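CcbJ (Streptomyces caelestis, PDB 4HGZ) probably acts as an S-adenosyl-L-methionine-dependent N-methyltransferase, moving a methyl group from that cofactor to an acceptor nitrogen. Local coordinates at residues D49-A59 / E249-R257; D38-P46 / V187-H195. All coordinates share one frame; numbering follows the deposited sequence.

How the contacts relate
Neither contact is wholly buried, but contact 1 lies deeper, its centre about 12 Å from the centre of the chain, against about 20 Å for that of contact 2. Contact 1 sets the helix 50-61 against the end of the edge strand 245-251 in the main mixed sheet, and its chemistry is aromatic, with charged side chains at its more exposed border. Contact 2 brings the loop that leads to that same helix against the first hairpin (strands 181-189 and 193-202) of the four-stranded antiparallel sheet, and relies on carboxylates, a backbone N-H and a histidine ring. Segments 38-46 and 49-59 nearly adjoin, so one run of chain serves the two sheets in turn, with the contact centres about 24 Å apart.

Contact 1 (D49-A59 / E249-R257); sequences DGREAALFVAA and ERHADFERR. With SO4 (sulfate ion), chain T.
Asp-253, just ahead of the Phe-254 that presses on Ala-53, has its OD1 gripped by two backbone donors, Glu-255 N and Arg-257 N, which reach it from opposite faces of the carboxylate. The Glu-255 bond, 3.0 Å from N to Asp-253 OD1, makes an Asx turn, a natural role for a short carboxylate. Asp-253 OD2 holds Arg-257 NH1 at 2.9 Å in a salt bridge that Glu-255 OE2 shares, while Arg-257 NE and NH2 bind a sulfate, probably from the crystallisation liquor, as does Arg-258 N of the second subunit.

The turn presents Phe-254 to the helix. Ala-53 CA stands over one face of the Phe-254 ring, 3.8 Å from its centroid; the small side chain lets the ring lie close to the helix backbone. Asp-49 OD2 lies at the ring edge, 3.5 Å from Phe-254 CD2; Asp-49 OD1 is salt-bridged to Arg-75 of the S-adenosyl-L-homocysteine site, so this end adjoins the cofactor pocket. With CG anti to the backbone N (chi1 -170°), Phe-56 brings CG to 3.5 Å from Phe-254 CD1. Phe-56 CD1 also sits over a guanidinium face of Arg-256, and His-251 completes the aromatic cluster.

Strand 245-251 pairs with strand 265-272, whose Val-269 touches Phe-56; Val-167 and Gln-169 of strand 164-171 touch Phe-56 and Phe-254 respectively.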
# COMPACT_ATOMS: atom_id res chain seq x y z
N ASP C 49 -3.47 -2.88 30.55
CA ASP C 49 -2.27 -2.65 31.34
C ASP C 49 -2.50 -1.83 32.61
O ASP C 49 -1.56 -1.20 33.13
CB ASP C 49 -1.18 -2.02 30.47
CG ASP C 49 -1.50 -0.62 30.04
OD1 ASP C 49 -2.61 -0.13 30.34
OD2 ASP C 49 -0.64 0.01 29.38
N GLY C 50 -3.74 -1.84 33.12
CA GLY C 50 -4.02 -1.16 34.37
C GLY C 50 -2.95 -1.51 35.39
O GLY C 50 -2.26 -0.64 35.92
N ARG C 51 -2.79 -2.81 35.64
CA ARG C 51 -1.80 -3.29 36.59
C ARG C 51 -0.42 -2.69 36.35
O ARG C 51 0.24 -2.23 37.27
CB ARG C 51 -1.69 -4.81 36.53
CG ARG C 51 -2.83 -5.53 37.18
CD ARG C 51 -2.90 -5.15 38.63
NE ARG C 51 -4.08 -5.73 39.26
CZ ARG C 51 -4.58 -5.34 40.42
NH1 ARG C 51 -4.01 -4.36 41.12
NH2 ARG C 51 -5.66 -5.95 40.90
N GLU C 52 0.04 -2.72 35.10
CA GLU C 52 1.41 -2.29 34.82
C GLU C 52 1.57 -0.79 35.01
O GLU C 52 2.59 -0.34 35.55
CB GLU C 52 1.85 -2.73 33.42
CG GLU C 52 2.02 -4.25 33.27
CD GLU C 52 0.71 -4.99 33.43
OE1 GLU C 52 -0.35 -4.34 33.34
OE2 GLU C 52 0.74 -6.23 33.66
N ALA C 53 0.57 -0.03 34.59
CA ALA C 53 0.58 1.40 34.82
C ALA C 53 0.72 1.66 36.31
O ALA C 53 1.50 2.52 36.74
CB ALA C 53 -0.69 2.04 34.30
N ALA C 54 -0.05 0.92 37.11
CA ALA C 54 -0.05 1.14 38.55
C ALA C 54 1.36 0.94 39.10
O ALA C 54 1.93 1.82 39.76
CB ALA C 54 -1.05 0.22 39.24
N LEU C 55 1.93 -0.23 38.82
CA LEU C 55 3.26 -0.53 39.31
C LEU C 55 4.20 0.60 38.88
O LEU C 55 4.92 1.18 39.70
CB LEU C 55 3.73 -1.89 38.76
CG LEU C 55 3.02 -3.13 39.35
CD1 LEU C 55 3.10 -4.37 38.43
CD2 LEU C 55 3.57 -3.48 40.74
N PHE C 56 4.14 0.95 37.60
CA PHE C 56 4.98 2.02 37.08
C PHE C 56 4.86 3.30 37.90
O PHE C 56 5.86 3.82 38.39
CB PHE C 56 4.64 2.32 35.62
CG PHE C 56 5.61 3.24 34.95
CD1 PHE C 56 6.70 2.73 34.27
CD2 PHE C 56 5.45 4.61 35.01
CE1 PHE C 56 7.60 3.58 33.66
CE2 PHE C 56 6.35 5.46 34.40
CZ PHE C 56 7.43 4.95 33.73
N VAL C 57 3.63 3.80 38.05
CA VAL C 57 3.42 5.02 38.83
C VAL C 57 3.85 4.85 40.29
O VAL C 57 4.61 5.67 40.82
CB VAL C 57 1.96 5.51 38.73
CG1 VAL C 57 1.70 6.59 39.75
CG2 VAL C 57 1.68 6.03 37.34
N ALA C 58 3.41 3.77 40.93
CA ALA C 58 3.83 3.44 42.31
C ALA C 58 5.34 3.57 42.50
O ALA C 58 5.79 4.20 43.46
CB ALA C 58 3.37 2.05 42.69
N ALA C 59 6.12 2.97 41.61
CA ALA C 59 7.58 3.02 41.71
C ALA C 59 8.09 4.46 41.76
O ALA C 59 9.16 4.72 42.32
CB ALA C 59 8.24 2.25 40.56
N GLU C 249 12.82 10.19 30.84
CA GLU C 249 12.84 8.87 30.21
C GLU C 249 11.63 8.60 29.34
O GLU C 249 10.55 9.15 29.56
CB GLU C 249 12.99 7.77 31.27
CG GLU C 249 11.92 7.78 32.34
CD GLU C 249 12.24 6.87 33.51
OE1 GLU C 249 11.49 5.90 33.75
OE2 GLU C 249 13.25 7.12 34.20
N ARG C 250 11.83 7.77 28.32
CA ARG C 250 10.75 7.38 27.43
C ARG C 250 10.81 5.89 27.16
O ARG C 250 11.87 5.36 26.81
CB ARG C 250 10.83 8.14 26.11
CG ARG C 250 9.45 8.42 25.56
CD ARG C 250 9.46 8.81 24.11
NE ARG C 250 10.21 10.03 23.87
CZ ARG C 250 9.77 11.24 24.15
NH1 ARG C 250 8.59 11.42 24.71
NH2 ARG C 250 10.53 12.29 23.88
N HIS C 251 9.68 5.22 27.30
CA HIS C 251 9.57 3.80 26.98
C HIS C 251 8.43 3.60 25.98
O HIS C 251 7.71 4.54 25.63
CB HIS C 251 9.28 2.98 28.24
CG HIS C 251 10.06 3.41 29.43
ND1 HIS C 251 11.26 2.85 29.78
CD2 HIS C 251 9.80 4.35 30.37
CE1 HIS C 251 11.72 3.42 30.88
NE2 HIS C 251 10.85 4.34 31.26
N ALA C 252 8.27 2.36 25.53
CA ALA C 252 7.20 2.02 24.60
C ALA C 252 5.93 1.74 25.37
O ALA C 252 4.84 1.74 24.80
CB ALA C 252 7.59 0.78 23.79
N ASP C 253 6.06 1.47 26.65
CA ASP C 253 4.94 0.96 27.41
C ASP C 253 5.30 0.90 28.89
O ASP C 253 6.43 1.18 29.27
CB ASP C 253 4.56 -0.42 26.89
CG ASP C 253 5.59 -1.47 27.25
OD1 ASP C 253 6.52 -1.16 28.03
OD2 ASP C 253 5.46 -2.62 26.75
N PHE C 254 4.35 0.53 29.74
CA PHE C 254 4.60 0.65 31.18
C PHE C 254 5.56 -0.39 31.75
O PHE C 254 5.89 -0.33 32.93
CB PHE C 254 3.31 0.70 31.99
CG PHE C 254 2.60 2.01 31.90
CD1 PHE C 254 3.21 3.17 32.35
CD2 PHE C 254 1.33 2.09 31.35
CE1 PHE C 254 2.56 4.39 32.26
CE2 PHE C 254 0.68 3.31 31.25
CZ PHE C 254 1.29 4.46 31.71
N GLU C 255 5.99 -1.34 30.94
CA GLU C 255 6.96 -2.33 31.43
C GLU C 255 8.36 -1.95 30.97
O GLU C 255 9.30 -2.72 31.10
CB GLU C 255 6.60 -3.74 30.99
CG GLU C 255 5.14 -4.13 31.25
CD GLU C 255 4.90 -5.61 31.09
OE1 GLU C 255 5.41 -6.39 31.91
OE2 GLU C 255 4.20 -6.01 30.13
N ARG C 256 8.51 -0.75 30.44
CA ARG C 256 9.83 -0.21 30.18
C ARG C 256 10.54 -0.82 28.98
O ARG C 256 11.77 -0.77 28.89
CB ARG C 256 10.70 -0.33 31.43
CG ARG C 256 10.14 0.43 32.61
CD ARG C 256 11.13 0.59 33.75
NE ARG C 256 10.62 1.56 34.72
CZ ARG C 256 9.63 1.31 35.58
NH1 ARG C 256 9.04 0.11 35.61
NH2 ARG C 256 9.23 2.26 36.43
N ARG C 257 9.78 -1.37 28.05
CA ARG C 257 10.37 -1.88 26.83
C ARG C 257 10.95 -0.73 26.04
O ARG C 257 10.46 0.39 26.13
CB ARG C 257 9.33 -2.62 25.98
CG ARG C 257 8.79 -3.83 26.66
CD ARG C 257 7.91 -4.61 25.74
NE ARG C 257 7.73 -5.95 26.27
CZ ARG C 257 6.74 -6.30 27.07
NH1 ARG C 257 5.83 -5.41 27.42
NH2 ARG C 257 6.66 -7.54 27.51
S SO4 T . 9.58 -9.17 26.23
O1 SO4 T . 10.56 -10.22 26.47
O2 SO4 T . 9.27 -9.12 24.80
O3 SO4 T . 8.37 -9.46 27.00
O4 SO4 T . 10.12 -7.88 26.63

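Contact 2 (D38-P46 / V187-H195); sequences DEWPGDAGP and VELEDTAVH
The irregular loop 38-46 comes closest to the hairpin strands of 187-195 where Ala-44 CA lies 5.7 Å from Glu-188 CA, with one hydrogen bond crossing between them. Asp-43 N donates it to Glu-188 OE1, which receives it on its anti lone pair at 2.8 Å and a fairly straight 160°. Glu-188 reaches the loop because its chain, bent at chi2 (70°), swings the carboxylate round to Gly-42 and Asp-43. Gly-42 suits this place twice over: its backbone takes a positive phi, and without a side chain it lets OE1 approach CA. Glu-188 OE2 accepts Leu-189 N at 3.0 Å and is salt-bridged to Lys-200 of the third subunit. Asp-43 OD2 lies 3.6 Å from Glu-188 OE1, a pair of like charges whose repulsion the lysine, by binding Glu-188, may ease.

Ala-44 is small enough to rest its CB over one face of the His-195 ring, 4.0 Å from the centroid, a CH-pi contact. Glu-190 OE2 fixes the turn of that ring by accepting His-195 NE2 at 2.6 Å, and ND1 is hydrogen-bonded to His-212. The poorly ordered Trp-40 brings CD1 to the edge of the imidazole at CE1.

Val-187 N and Glu-188 N both bond to His-195 O, the pattern of a classic beta bulge, here within an antiparallel hairpin at one side of the four-stranded sheet.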
# COMPACT_ATOMS: atom_id res chain seq x y z
N ASP C 38 -13.50 -1.58 30.94
CA ASP C 38 -14.77 -1.77 31.68
C ASP C 38 -15.52 -3.01 31.15
O ASP C 38 -15.27 -4.13 31.60
CB ASP C 38 -15.65 -0.52 31.56
CG ASP C 38 -16.55 -0.31 32.77
OD1 ASP C 38 -16.09 -0.54 33.91
OD2 ASP C 38 -17.72 0.11 32.58
N GLU C 39 -16.41 -2.79 30.19
CA GLU C 39 -17.30 -3.84 29.67
C GLU C 39 -16.79 -4.48 28.38
O GLU C 39 -16.65 -5.70 28.29
CB GLU C 39 -18.70 -3.26 29.44
CG GLU C 39 -19.20 -2.34 30.55
CD GLU C 39 -19.77 -1.03 30.02
OE1 GLU C 39 -19.43 -0.66 28.87
OE2 GLU C 39 -20.55 -0.38 30.74
N TRP C 40 -16.51 -3.64 27.37
CA TRP C 40 -16.07 -4.11 26.05
C TRP C 40 -14.95 -5.14 26.14
O TRP C 40 -14.02 -4.99 26.94
CB TRP C 40 -15.61 -2.93 25.19
CG TRP C 40 -16.38 -1.66 25.37
CD1 TRP C 40 -17.36 -1.18 24.56
CD2 TRP C 40 -16.23 -0.71 26.44
NE1 TRP C 40 -17.83 0.02 25.04
CE2 TRP C 40 -17.16 0.33 26.19
CE3 TRP C 40 -15.41 -0.63 27.57
CZ2 TRP C 40 -17.29 1.44 27.05
CZ3 TRP C 40 -15.54 0.47 28.41
CH2 TRP C 40 -16.47 1.49 28.15
N PRO C 41 -15.02 -6.19 25.32
CA PRO C 41 -14.00 -7.24 25.27
C PRO C 41 -12.82 -6.93 24.34
O PRO C 41 -12.81 -5.91 23.66
CB PRO C 41 -14.77 -8.45 24.74
CG PRO C 41 -15.80 -7.85 23.85
CD PRO C 41 -16.18 -6.53 24.47
N GLY C 42 -11.83 -7.83 24.33
CA GLY C 42 -10.71 -7.78 23.40
C GLY C 42 -10.02 -6.44 23.23
O GLY C 42 -9.80 -5.72 24.21
N ASP C 43 -9.69 -6.11 21.98
CA ASP C 43 -9.03 -4.83 21.67
C ASP C 43 -10.00 -3.66 21.79
O ASP C 43 -9.59 -2.51 21.74
CB ASP C 43 -8.41 -4.86 20.27
CG ASP C 43 -7.43 -6.01 20.08
OD1 ASP C 43 -6.56 -6.20 20.95
OD2 ASP C 43 -7.52 -6.72 19.05
N ALA C 44 -11.28 -3.97 21.95
CA ALA C 44 -12.31 -2.94 22.05
C ALA C 44 -12.26 -2.26 23.40
O ALA C 44 -12.55 -1.07 23.51
CB ALA C 44 -13.68 -3.53 21.81
N GLY C 45 -11.90 -3.02 24.44
CA GLY C 45 -11.83 -2.49 25.80
C GLY C 45 -10.69 -1.50 25.96
O GLY C 45 -10.04 -1.13 24.99
N PRO C 46 -10.46 -1.05 27.21
CA PRO C 46 -9.32 -0.18 27.46
C PRO C 46 -8.04 -1.01 27.56
O PRO C 46 -8.12 -2.22 27.82
CB PRO C 46 -9.67 0.48 28.80
CG PRO C 46 -10.76 -0.39 29.42
CD PRO C 46 -11.13 -1.47 28.45
N VAL C 187 -12.31 -3.42 14.78
CA VAL C 187 -11.63 -3.36 16.07
C VAL C 187 -11.64 -4.71 16.80
O VAL C 187 -10.59 -5.21 17.18
CB VAL C 187 -12.22 -2.28 16.98
CG1 VAL C 187 -11.52 -2.28 18.35
CG2 VAL C 187 -12.13 -0.91 16.31
N GLU C 188 -12.82 -5.29 16.98
CA GLU C 188 -12.90 -6.59 17.65
C GLU C 188 -14.17 -7.37 17.31
O GLU C 188 -15.18 -6.79 16.95
CB GLU C 188 -12.81 -6.41 19.16
CG GLU C 188 -12.86 -7.72 19.93
CD GLU C 188 -11.61 -8.54 19.73
OE1 GLU C 188 -10.58 -8.21 20.36
OE2 GLU C 188 -11.65 -9.52 18.95
N LEU C 189 -14.12 -8.70 17.43
CA LEU C 189 -15.31 -9.53 17.20
C LEU C 189 -15.79 -10.23 18.46
O LEU C 189 -14.99 -10.62 19.30
CB LEU C 189 -15.02 -10.60 16.15
CG LEU C 189 -14.26 -10.19 14.90
CD1 LEU C 189 -13.91 -11.46 14.13
CD2 LEU C 189 -15.09 -9.25 14.06
N GLU C 190 -17.10 -10.41 18.57
CA GLU C 190 -17.69 -11.23 19.63
C GLU C 190 -18.70 -12.14 18.96
O GLU C 190 -19.02 -11.95 17.80
CB GLU C 190 -18.46 -10.39 20.64
CG GLU C 190 -17.73 -9.24 21.30
CD GLU C 190 -18.63 -8.52 22.30
OE1 GLU C 190 -19.54 -9.17 22.85
OE2 GLU C 190 -18.44 -7.30 22.52
N ASP C 191 -19.24 -13.09 19.71
CA ASP C 191 -20.20 -14.03 19.16
C ASP C 191 -21.43 -13.32 18.58
O ASP C 191 -21.96 -13.73 17.54
CB ASP C 191 -20.64 -15.05 20.22
CG ASP C 191 -19.47 -15.58 21.04
OD1 ASP C 191 -18.38 -14.98 20.98
OD2 ASP C 191 -19.64 -16.59 21.75
N THR C 192 -21.87 -12.26 19.24
CA THR C 192 -23.13 -11.60 18.88
C THR C 192 -22.98 -10.11 18.56
O THR C 192 -23.97 -9.40 18.47
CB THR C 192 -24.19 -11.73 20.00
OG1 THR C 192 -23.79 -10.95 21.13
CG2 THR C 192 -24.39 -13.21 20.43
N ALA C 193 -21.75 -9.63 18.39
CA ALA C 193 -21.55 -8.23 18.03
C ALA C 193 -20.18 -8.03 17.42
O ALA C 193 -19.26 -8.80 17.68
CB ALA C 193 -21.72 -7.34 19.25
N VAL C 194 -20.06 -6.99 16.60
CA VAL C 194 -18.76 -6.59 16.08
C VAL C 194 -18.49 -5.15 16.49
O VAL C 194 -19.40 -4.32 16.52
CB VAL C 194 -18.67 -6.72 14.55
CG1 VAL C 194 -19.12 -8.10 14.12
CG2 VAL C 194 -19.54 -5.68 13.89
N HIS C 195 -17.23 -4.89 16.83
CA HIS C 195 -16.77 -3.55 17.16
C HIS C 195 -15.92 -3.02 16.02
O HIS C 195 -14.91 -3.62 15.65
CB HIS C 195 -15.97 -3.57 18.46
CG HIS C 195 -16.75 -4.06 19.64
ND1 HIS C 195 -17.13 -3.24 20.68
CD2 HIS C 195 -17.24 -5.29 19.93
CE1 HIS C 195 -17.81 -3.95 21.57
NE2 HIS C 195 -17.89 -5.19 21.14